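Local coordinates for protein phage integrase/site-specific recombinase (PDB 3NRW) that probably binds DNA through this helical N-terminal core-binding domain, as part of a tyrosine recombinase thought to carry out site-specific DNA recombination and integration, at residues E88-A91 / R92-V95; P5-P9 / R10-D14; E41-E45 / R46-A50; R52-G56 / W57-E61. All blocks are in the same frame, centred on the assembly; numbering follows the deposited sequence.

Contact 1: residues E88-A91 / R92-V95; sequences EYLA and RIDV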
loop_
_atom_site.group_PDB
_atom_site.type_symbol
_atom_site.label_atom_id
_atom_site.label_comp_id
_atom_site.label_asym_id
_atom_site.label_seq_id
_atom_site.Cartn_x
_atom_site.Cartn_y
_atom_site.Cartn_z
ATOM N N GLU A 88 -4.963 6.042 -1.783
ATOM C CA GLU A 88 -6.070 6.963 -2.056
ATOM C C GLU A 88 -6.921 7.077 -0.797
ATOM O O GLU A 88 -7.365 8.165 -0.435
ATOM C CB GLU A 88 -6.929 6.460 -3.223
ATOM C CG GLU A 88 -6.153 6.326 -4.523
ATOM C CD GLU A 88 -7.038 6.043 -5.725
ATOM O OE1 GLU A 88 -8.023 5.290 -5.581
ATOM O OE2 GLU A 88 -6.729 6.556 -6.820
ATOM N N TYR A 89 -7.146 5.947 -0.132
ATOM C CA TYR A 89 -7.924 5.928 1.101
ATOM C C TYR A 89 -7.211 6.764 2.156
ATOM O O TYR A 89 -7.822 7.615 2.806
ATOM C CB TYR A 89 -8.096 4.491 1.611
ATOM C CG TYR A 89 -8.611 4.391 3.029
ATOM C CD1 TYR A 89 -9.852 4.925 3.384
ATOM C CD2 TYR A 89 -7.855 3.768 4.026
ATOM C CE1 TYR A 89 -10.324 4.842 4.689
ATOM C CE2 TYR A 89 -8.319 3.682 5.333
ATOM C CZ TYR A 89 -9.557 4.223 5.660
ATOM O OH TYR A 89 -10.029 4.153 6.953
ATOM N N LEU A 90 -5.916 6.519 2.327
ATOM C CA LEU A 90 -5.141 7.256 3.317
ATOM C C LEU A 90 -5.083 8.751 3.017
ATOM O O LEU A 90 -5.058 9.567 3.936
ATOM C CB LEU A 90 -3.723 6.690 3.418
ATOM C CG LEU A 90 -3.604 5.245 3.916
ATOM C CD1 LEU A 90 -2.133 4.871 3.963
ATOM C CD2 LEU A 90 -4.241 5.093 5.302
ATOM N N ALA A 91 -5.057 9.114 1.739
ATOM C CA ALA A 91 -5.022 10.527 1.383
ATOM C C ALA A 91 -6.352 11.174 1.775
ATOM O O ALA A 91 -6.380 12.295 2.284
ATOM C CB ALA A 91 -4.764 10.698 -0.111
ATOM N N ARG A 92 -7.453 10.459 1.552
ATOM C CA ARG A 92 -8.771 10.980 1.900
ATOM C C ARG A 92 -8.883 11.236 3.397
ATOM O O ARG A 92 -9.501 12.218 3.819
ATOM C CB ARG A 92 -9.876 10.011 1.464
ATOM C CG ARG A 92 -11.286 10.470 1.850
ATOM C CD ARG A 92 -12.366 9.721 1.073
ATOM N NE ARG A 92 -12.476 8.309 1.433
ATOM C CZ ARG A 92 -12.980 7.858 2.579
ATOM N NH1 ARG A 92 -13.421 8.705 3.498
ATOM N NH2 ARG A 92 -13.064 6.553 2.797
ATOM N N ILE A 93 -8.290 10.357 4.202
ATOM C CA ILE A 93 -8.356 10.528 5.647
ATOM C C ILE A 93 -7.173 11.284 6.233
ATOM O O ILE A 93 -6.894 11.188 7.426
ATOM C CB ILE A 93 -8.521 9.182 6.386
ATOM C CG1 ILE A 93 -7.351 8.250 6.077
ATOM C CG2 ILE A 93 -9.839 8.536 5.981
ATOM C CD1 ILE A 93 -7.374 6.994 6.926
ATOM N N ASP A 94 -6.477 12.029 5.381
ATOM C CA ASP A 94 -5.373 12.874 5.813
ATOM C C ASP A 94 -4.158 12.174 6.432
ATOM O O ASP A 94 -3.408 12.792 7.189
ATOM C CB ASP A 94 -5.924 13.924 6.796
ATOM C CG ASP A 94 -7.201 14.585 6.289
ATOM O OD1 ASP A 94 -7.178 15.126 5.161
ATOM O OD2 ASP A 94 -8.224 14.566 7.018
ATOM N N VAL A 95 -3.954 10.901 6.102
ATOM C CA VAL A 95 -2.827 10.139 6.641
ATOM C C VAL A 95 -1.560 10.309 5.803
ATOM O O VAL A 95 -0.444 10.148 6.304
ATOM C CB VAL A 95 -3.196 8.646 6.760
ATOM C CG1 VAL A 95 -1.981 7.821 7.168
ATOM C CG2 VAL A 95 -4.298 8.486 7.794
#
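The ring of Tyr89 is met by Ile93 over one face and by Arg92 at its edge. CD1 of Ile93 sits 4.1 Å from the centroid of the Tyr89 ring, a CH-pi contact over the phenol end, closest at CZ, while its CG2 reaches toward CE1. NH2 of Arg92 lies near the plane of the ring, 3.6 Å from CD1 of Tyr89, and the guanidinium is turned 60° against the ring, so the two groups do not stack. The arginine chain gets there by bending at chi3 (69°), which folds its end back along the helix. Ile93 holds CG1 between its own backbone N and carbonyl carbon (chi1 59°); from there CD1 reaches both the tyrosine and CD2 of Leu90, 4.0 Å away.

At this point the helix ends in a Schellman motif. Asp94, with positive phi, is the C-prime residue: Val95 N donates to Leu90 O at 2.8 Å, and Asp94 N donates to Ala91 O at 3.1 Å, approaching from above the carbonyl plane. The reversal turns Val95 back onto the helix, its CB 3.9 Å from CB of Leu90, the apolar contact across the turn that commonly accompanies a Schellman motif.

The motif closes helix 73-92, and helix 9-20 runs past it: His19 stacks on the Tyr89 ring, Arg15 touches both Tyr89 and Ile93, and Ala12 meets the buried Leu90. Val95 packs on Leu7 in the loop before helix 9-20, and Arg52 hydrogen-bonds to Asp94 O from the loop before helix 56-67.

Contact 2: residues P5-P9 / R10-D14; sequences PSLSP and REARD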
loop_
_atom_site.group_PDB
_atom_site.type_symbol
_atom_site.label_atom_id
_atom_site.label_comp_id
_atom_site.label_asym_id
_atom_site.label_seq_id
_atom_site.Cartn_x
_atom_site.Cartn_y
_atom_site.Cartn_z
ATOM N N PRO A 5 -3.033 13.663 11.492
ATOM C CA PRO A 5 -2.985 12.251 11.887
ATOM C C PRO A 5 -1.779 11.506 11.314
ATOM O O PRO A 5 -1.246 11.876 10.269
ATOM C CB PRO A 5 -4.313 11.704 11.371
ATOM C CG PRO A 5 -4.542 12.507 10.141
ATOM C CD PRO A 5 -4.151 13.911 10.563
ATOM N N SER A 6 -1.355 10.458 12.012
ATOM C CA SER A 6 -0.210 9.663 11.588
ATOM C C SER A 6 -0.450 8.186 11.880
ATOM O O SER A 6 -0.905 7.826 12.968
ATOM C CB SER A 6 1.047 10.142 12.321
ATOM O OG SER A 6 2.196 9.429 11.900
ATOM N N LEU A 7 -0.155 7.336 10.900
ATOM C CA LEU A 7 -0.324 5.899 11.059
ATOM C C LEU A 7 0.879 5.145 10.522
ATOM O O LEU A 7 1.440 5.496 9.480
ATOM C CB LEU A 7 -1.575 5.407 10.324
ATOM C CG LEU A 7 -2.936 5.934 10.779
ATOM C CD1 LEU A 7 -4.026 5.346 9.890
ATOM C CD2 LEU A 7 -3.177 5.562 12.234
ATOM N N SER A 8 1.262 4.102 11.246
ATOM C CA SER A 8 2.378 3.259 10.848
ATOM C C SER A 8 1.866 2.383 9.722
ATOM O O SER A 8 0.657 2.292 9.498
ATOM C CB SER A 8 2.805 2.366 12.010
ATOM O OG SER A 8 1.776 1.445 12.341
ATOM N N PRO A 9 2.780 1.735 8.987
ATOM C CA PRO A 9 2.336 0.869 7.896
ATOM C C PRO A 9 1.325 -0.173 8.394
ATOM O O PRO A 9 0.249 -0.329 7.808
ATOM C CB PRO A 9 3.642 0.251 7.407
ATOM C CG PRO A 9 4.607 1.409 7.558
ATOM C CD PRO A 9 4.240 1.945 8.936
ATOM N N ARG A 10 1.648 -0.865 9.484
ATOM C CA ARG A 10 0.744 -1.885 10.013
ATOM C C ARG A 10 -0.618 -1.302 10.398
ATOM O O ARG A 10 -1.656 -1.864 10.047
ATOM C CB ARG A 10 1.376 -2.597 11.217
ATOM C CG ARG A 10 1.689 -1.698 12.395
ATOM C CD ARG A 10 2.381 -2.475 13.501
ATOM N NE ARG A 10 1.663 -3.700 13.846
ATOM C CZ ARG A 10 2.060 -4.549 14.788
ATOM N NH1 ARG A 10 3.167 -4.301 15.477
ATOM N NH2 ARG A 10 1.358 -5.647 15.041
ATOM N N GLU A 11 -0.620 -0.172 11.099
ATOM C CA GLU A 11 -1.880 0.450 11.503
ATOM C C GLU A 11 -2.707 0.845 10.282
ATOM O O GLU A 11 -3.919 0.610 10.236
ATOM C CB GLU A 11 -1.627 1.695 12.352
ATOM C CG GLU A 11 -0.880 1.439 13.641
ATOM C CD GLU A 11 -0.660 2.712 14.420
ATOM O OE1 GLU A 11 -0.142 3.691 13.834
ATOM O OE2 GLU A 11 -1.000 2.733 15.623
ATOM N N ALA A 12 -2.047 1.454 9.300
ATOM C CA ALA A 12 -2.713 1.886 8.071
ATOM C C ALA A 12 -3.260 0.696 7.290
ATOM O O ALA A 12 -4.326 0.784 6.673
ATOM C CB ALA A 12 -1.740 2.680 7.198
ATOM N N ARG A 13 -2.521 -0.407 7.310
ATOM C CA ARG A 13 -2.936 -1.622 6.614
ATOM C C ARG A 13 -4.195 -2.169 7.298
ATOM O O ARG A 13 -5.196 -2.435 6.629
ATOM C CB ARG A 13 -1.794 -2.654 6.640
ATOM C CG ARG A 13 -2.041 -3.970 5.886
ATOM C CD ARG A 13 -2.756 -4.998 6.761
ATOM N NE ARG A 13 -2.214 -5.044 8.118
ATOM C CZ ARG A 13 -1.042 -5.576 8.452
ATOM N NH1 ARG A 13 -0.261 -6.129 7.529
ATOM N NH2 ARG A 13 -0.645 -5.544 9.718
ATOM N N ASP A 14 -4.156 -2.315 8.623
ATOM C CA ASP A 14 -5.318 -2.825 9.361
ATOM C C ASP A 14 -6.537 -1.922 9.165
ATOM O O ASP A 14 -7.660 -2.404 9.009
ATOM C CB ASP A 14 -5.051 -2.918 10.876
ATOM C CG ASP A 14 -3.952 -3.911 11.245
ATOM O OD1 ASP A 14 -3.668 -4.841 10.461
ATOM O OD2 ASP A 14 -3.386 -3.763 12.349
HETATM O O HOH W 1 1.316 5.890 14.747
#
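Ser8 and Glu11 face each other through two complementary torsions: OG of Ser8 stands between its backbone N and carbonyl carbon (chi1 65°), turned to the first turn of the helix, while CG of Glu11 lies opposite its carbonyl carbon (chi1 -61°) and the extended chain beyond it carries the carboxylate back over the serine. Glu11 N donates to Ser8 OG at 3.1 Å. In return, Ser8 N donates to Glu11 OE1 at 3.0 Å, an almost straight bond (173°) that uses the anti lone pair of the carboxylate oxygen. Ser8 OG is also close against the aliphatic chains on the helix, touching CG of Glu11 and CG of Arg10.

This reciprocal pair is a capping box, with Ser8 as N-cap of helix 9-20; the helix proper starts with Pro9, whose ring nitrogen has no hydrogen to offer. The backbone ladder follows at once, Ala12 N bonding to Ser8 O at 2.8 Å.

A water donates to OE1 of Glu11 at 2.8 Å and more weakly to Ser6 O, so the carboxylate oxygen receives bonds from both backbone and solvent. Leu7 lies along the helix start, its CB 4.2 Å from CB of Ala12 and its CD2 beside Glu11 OE1. Leu7 also pairs through its backbone with Met51, and Pro9 packs on Ala43 of helix 26-45.

Contact 3: residues E41-E45 / R46-A50; sequences EWAEE and RDITA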
loop_
_atom_site.group_PDB
_atom_site.type_symbol
_atom_site.label_atom_id
_atom_site.label_comp_id
_atom_site.label_asym_id
_atom_site.label_seq_id
_atom_site.Cartn_x
_atom_site.Cartn_y
_atom_site.Cartn_z
ATOM N N GLU A 41 5.963 -5.309 5.515
ATOM C CA GLU A 41 7.249 -5.860 5.939
ATOM C C GLU A 41 8.401 -5.060 5.337
ATOM O O GLU A 41 9.380 -4.763 6.021
ATOM C CB GLU A 41 7.360 -7.340 5.551
ATOM C CG GLU A 41 6.916 -7.661 4.138
ATOM C CD GLU A 41 7.109 -9.124 3.785
ATOM O OE1 GLU A 41 8.255 -9.611 3.895
ATOM O OE2 GLU A 41 6.121 -9.784 3.388
ATOM N N TRP A 42 8.279 -4.704 4.059
ATOM C CA TRP A 42 9.303 -3.919 3.382
ATOM C C TRP A 42 9.460 -2.553 4.048
ATOM O O TRP A 42 10.574 -2.126 4.363
ATOM C CB TRP A 42 8.933 -3.733 1.905
ATOM C CG TRP A 42 9.870 -2.832 1.132
ATOM C CD1 TRP A 42 11.024 -3.192 0.493
ATOM C CD2 TRP A 42 9.711 -1.429 0.910
ATOM N NE1 TRP A 42 11.593 -2.098 -0.117
ATOM C CE2 TRP A 42 10.806 -1.001 0.122
ATOM C CE3 TRP A 42 8.748 -0.485 1.296
ATOM C CZ2 TRP A 42 10.964 0.326 -0.283
ATOM C CZ3 TRP A 42 8.907 0.842 0.892
ATOM C CH2 TRP A 42 10.008 1.231 0.109
ATOM N N ALA A 43 8.344 -1.864 4.265
ATOM C CA ALA A 43 8.389 -0.542 4.886
ATOM C C ALA A 43 8.978 -0.607 6.295
ATOM O O ALA A 43 9.820 0.220 6.651
ATOM C CB ALA A 43 6.989 0.075 4.932
ATOM N N GLU A 44 8.550 -1.585 7.089
ATOM C CA GLU A 44 9.062 -1.707 8.449
ATOM C C GLU A 44 10.568 -1.966 8.436
ATOM O O GLU A 44 11.306 -1.395 9.240
ATOM C CB GLU A 44 8.349 -2.834 9.205
ATOM C CG GLU A 44 6.853 -2.582 9.430
ATOM C CD GLU A 44 6.199 -3.644 10.284
ATOM O OE1 GLU A 44 6.818 -4.711 10.485
ATOM O OE2 GLU A 44 5.057 -3.422 10.748
ATOM N N GLU A 45 11.028 -2.815 7.524
ATOM C CA GLU A 45 12.456 -3.109 7.447
ATOM C C GLU A 45 13.277 -1.912 6.987
ATOM O O GLU A 45 14.464 -1.808 7.306
ATOM C CB GLU A 45 12.697 -4.307 6.529
ATOM C CG GLU A 45 12.377 -5.621 7.209
ATOM C CD GLU A 45 13.310 -5.905 8.377
ATOM O OE1 GLU A 45 12.977 -6.767 9.211
ATOM O OE2 GLU A 45 14.379 -5.271 8.456
ATOM N N ARG A 46 12.634 -1.007 6.252
ATOM C CA ARG A 46 13.280 0.196 5.745
ATOM C C ARG A 46 13.080 1.363 6.707
ATOM O O ARG A 46 13.301 2.518 6.344
ATOM C CB ARG A 46 12.708 0.571 4.374
ATOM C CG ARG A 46 12.934 -0.462 3.283
ATOM C CD ARG A 46 14.413 -0.747 3.093
ATOM N NE ARG A 46 14.801 -0.700 1.686
ATOM C CZ ARG A 46 14.813 0.409 0.952
ATOM N NH1 ARG A 46 14.457 1.566 1.490
ATOM N NH2 ARG A 46 15.180 0.364 -0.323
ATOM N N ASP A 47 12.643 1.052 7.924
ATOM C CA ASP A 47 12.418 2.044 8.973
ATOM C C ASP A 47 11.397 3.137 8.645
ATOM O O ASP A 47 11.555 4.285 9.059
ATOM C CB ASP A 47 13.741 2.701 9.386
ATOM C CG ASP A 47 14.798 1.690 9.798
ATOM O OD1 ASP A 47 14.479 0.768 10.580
ATOM O OD2 ASP A 47 15.955 1.823 9.344
ATOM N N ILE A 48 10.359 2.791 7.893
ATOM C CA ILE A 48 9.302 3.753 7.577
ATOM C C ILE A 48 8.270 3.610 8.697
ATOM O O ILE A 48 7.476 2.673 8.695
ATOM C CB ILE A 48 8.656 3.426 6.216
ATOM C CG1 ILE A 48 9.687 3.664 5.103
ATOM C CG2 ILE A 48 7.392 4.274 5.999
ATOM C CD1 ILE A 48 9.261 3.181 3.730
ATOM N N THR A 49 8.278 4.543 9.646
ATOM C CA THR A 49 7.376 4.479 10.797
ATOM C C THR A 49 6.028 5.171 10.652
ATOM O O THR A 49 5.145 4.973 11.481
ATOM C CB THR A 49 8.057 5.042 12.060
ATOM O OG1 THR A 49 8.418 6.408 11.831
ATOM C CG2 THR A 49 9.310 4.238 12.391
ATOM N N ALA A 50 5.875 5.989 9.614
ATOM C CA ALA A 50 4.625 6.699 9.372
ATOM C C ALA A 50 4.403 6.723 7.869
ATOM O O ALA A 50 5.328 6.996 7.107
ATOM C CB ALA A 50 4.704 8.127 9.920
HETATM O O HOH W 2 13.156 -1.679 11.312
#
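Trp42 and Arg46 make the close-packed side of this turn, with Ile48 and Ala43 beside them, whereas Glu44 and Asp47 line its solvent side. CG of Arg46 lies over the face of the indole, 4.0 Å from the centroid of the five-membered ring of Trp42 and only 15° off its normal, a CH-pi contact. Bends at chi2 (-58°) and chi3 carry the rest of the chain across the ring, so that CZ2 of Trp42 sits over the centre of the guanidinium at 4.0 Å; the two planes are 41° apart, well short of a parallel stack. The far end of the arginine forms a salt bridge with Glu61. Farther along the indole, CD1 of Ile48 reaches CZ3 of Trp42 at 3.7 Å, and CB of Ile48 meets CB of Ala43 at 4.0 Å. Tyr62 meets the Trp42 ring edge-to-face, and Phe65 meets it at an intermediate angle, both from helix 56-67.

The backbone under this cluster forms a Schellman motif ending helix 26-45, with Asp47 at the C-prime position in positive phi. Ile48 N donates to Ala43 O at 2.9 Å, and Asp47 N to Glu44 O at 3.1 Å. Just before them, Arg46 N makes weak bonds to the carbonyl oxygens of both Trp42 and Ala43.

On the looser side, a water donates to Glu44 O at 2.8 Å and also to OD1 of Asp47, bridging the end of the helix to the side chain of the turn.

Contact 4: residues R52-G56 / W57-E61; sequences RELTG and WKLDE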
loop_
_atom_site.group_PDB
_atom_site.type_symbol
_atom_site.label_atom_id
_atom_site.label_comp_id
_atom_site.label_asym_id
_atom_site.label_seq_id
_atom_site.Cartn_x
_atom_site.Cartn_y
_atom_site.Cartn_z
ATOM N N ARG A 52 3.010 8.864 6.068
ATOM C CA ARG A 52 3.229 10.182 5.484
ATOM C C ARG A 52 4.673 10.349 4.997
ATOM O O ARG A 52 4.961 11.215 4.169
ATOM C CB ARG A 52 2.890 11.275 6.503
ATOM C CG ARG A 52 2.790 12.671 5.908
ATOM C CD ARG A 52 2.532 13.701 6.992
ATOM N NE ARG A 52 1.292 13.447 7.724
ATOM C CZ ARG A 52 0.071 13.600 7.218
ATOM N NH1 ARG A 52 -0.093 14.005 5.968
ATOM N NH2 ARG A 52 -0.991 13.370 7.976
ATOM N N GLU A 53 5.572 9.512 5.507
ATOM C CA GLU A 53 6.985 9.559 5.132
ATOM C C GLU A 53 7.226 9.084 3.702
ATOM O O GLU A 53 8.284 9.341 3.128
ATOM C CB GLU A 53 7.816 8.711 6.100
ATOM C CG GLU A 53 7.839 9.254 7.524
ATOM C CD GLU A 53 8.560 8.341 8.502
ATOM O OE1 GLU A 53 8.742 8.745 9.670
ATOM O OE2 GLU A 53 8.936 7.217 8.108
ATOM N N LEU A 54 6.250 8.388 3.130
ATOM C CA LEU A 54 6.378 7.894 1.765
ATOM C C LEU A 54 6.530 9.021 0.748
ATOM O O LEU A 54 6.000 10.116 0.934
ATOM C CB LEU A 54 5.165 7.042 1.399
ATOM C CG LEU A 54 5.093 5.692 2.108
ATOM C CD1 LEU A 54 3.795 5.004 1.732
ATOM C CD2 LEU A 54 6.296 4.833 1.713
ATOM N N THR A 55 7.262 8.729 -0.325
ATOM C CA THR A 55 7.521 9.676 -1.411
ATOM C C THR A 55 7.552 8.912 -2.728
ATOM O O THR A 55 7.521 7.682 -2.738
ATOM C CB THR A 55 8.901 10.346 -1.269
ATOM O OG1 THR A 55 9.920 9.340 -1.337
ATOM C CG2 THR A 55 9.012 11.090 0.048
ATOM N N GLY A 56 7.629 9.644 -3.837
ATOM C CA GLY A 56 7.700 8.992 -5.133
ATOM C C GLY A 56 8.916 8.081 -5.195
ATOM O O GLY A 56 8.867 6.992 -5.779
ATOM N N TRP A 57 10.019 8.522 -4.593
ATOM C CA TRP A 57 11.238 7.724 -4.582
ATOM C C TRP A 57 11.035 6.408 -3.841
ATOM O O TRP A 57 11.374 5.344 -4.352
ATOM C CB TRP A 57 12.399 8.509 -3.950
ATOM C CG TRP A 57 13.616 7.658 -3.653
ATOM C CD1 TRP A 57 13.986 7.151 -2.436
ATOM C CD2 TRP A 57 14.609 7.209 -4.586
ATOM N NE1 TRP A 57 15.143 6.420 -2.555
ATOM C CE2 TRP A 57 15.546 6.438 -3.865
ATOM C CE3 TRP A 57 14.795 7.383 -5.964
ATOM C CZ2 TRP A 57 16.657 5.841 -4.474
ATOM C CZ3 TRP A 57 15.902 6.789 -6.570
ATOM C CH2 TRP A 57 16.815 6.029 -5.824
ATOM N N LYS A 58 10.478 6.479 -2.636
ATOM C CA LYS A 58 10.257 5.273 -1.850
ATOM C C LYS A 58 9.285 4.330 -2.552
ATOM O O LYS A 58 9.472 3.109 -2.531
ATOM C CB LYS A 58 9.739 5.634 -0.453
ATOM C CG LYS A 58 10.712 6.496 0.343
ATOM C CD LYS A 58 10.158 6.839 1.716
ATOM C CE LYS A 58 11.061 7.829 2.436
ATOM N NZ LYS A 58 12.437 7.286 2.595
ATOM N N LEU A 59 8.255 4.886 -3.182
ATOM C CA LEU A 59 7.285 4.053 -3.895
ATOM C C LEU A 59 7.955 3.342 -5.068
ATOM O O LEU A 59 7.663 2.170 -5.344
ATOM C CB LEU A 59 6.112 4.899 -4.399
ATOM C CG LEU A 59 5.167 5.438 -3.317
ATOM C CD1 LEU A 59 4.114 6.327 -3.956
ATOM C CD2 LEU A 59 4.516 4.281 -2.576
ATOM N N ASP A 60 8.854 4.044 -5.757
ATOM C CA ASP A 60 9.566 3.454 -6.889
ATOM C C ASP A 60 10.502 2.355 -6.388
ATOM O O ASP A 60 10.697 1.345 -7.056
ATOM C CB ASP A 60 10.378 4.517 -7.636
ATOM C CG ASP A 60 11.116 3.947 -8.844
ATOM O OD1 ASP A 60 10.473 3.719 -9.893
ATOM O OD2 ASP A 60 12.340 3.708 -8.736
ATOM N N GLU A 61 11.095 2.568 -5.215
ATOM C CA GLU A 61 11.986 1.577 -4.633
ATOM C C GLU A 61 11.178 0.319 -4.367
ATOM O O GLU A 61 11.629 -0.792 -4.649
ATOM C CB GLU A 61 12.582 2.089 -3.321
ATOM C CG GLU A 61 13.681 3.124 -3.504
ATOM C CD GLU A 61 15.031 2.499 -3.797
ATOM O OE1 GLU A 61 15.714 2.085 -2.835
ATOM O OE2 GLU A 61 15.406 2.406 -4.986
#
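Thr55 O takes the shortest of the bonds here that join loop to helix: Leu59 N donates to it at 2.9 Å, nearly along the C=O axis, and CG of Leu59 packs against the same oxygen. The side chain of Thr55 takes the N-H one residue earlier. With OG1 held between the backbone N and carbonyl carbon (chi1 62°), it accepts from Lys58 N at 3.2 Å in a nearly straight bond (171°). Gly56 O then receives Asp60 N at 2.9 Å, continuing the ladder.

Lys58 doubles back along the loop that leads into its helix. Its methylene chain, extended as far as CE, passes OG1 of Thr55, with CG 3.4 Å away, then runs beside CA of Leu54, and CE ends 3.2 Å from Glu53 O. The side chain of Leu54 touches nearer the helix, CD2 meeting CB of Lys58 at 4.1 Å and CD1 reaching loosely toward CD2 of Leu59.

Leu54 also packs on Phe39 of helix 26-45, and both leucines touch Leu100 of the C-terminal segment. Thr55 is the N-cap of helix 56-67, its side-chain oxygen standing in for the carbonyl that a preceding turn would supply.

From the N terminus, contact 2 opens helix 9-20, contact 3 closes helix 26-45, contact 4 opens helix 56-67 and contact 1 closes helix 73-92. They follow in series, none nested in or crossing another, so two N-caps alternate with two Schellman C-caps. Contacts 3 and 4 bound the loop between helices 26-45 and 56-67, and CH2 of Trp42 packs on Lys58 O across it. In space neighbouring ends meet. Pro9 and Ser8 of contact 2 pack on Ile48 and Thr49 of contact 3. Arg52, in the loop of contact 4, bonds to Pro5 O as well as to contact 1, tying contacts 2 and 1 together, while contacts 1 and 3 do not touch, their nearest atoms about 6 Å apart.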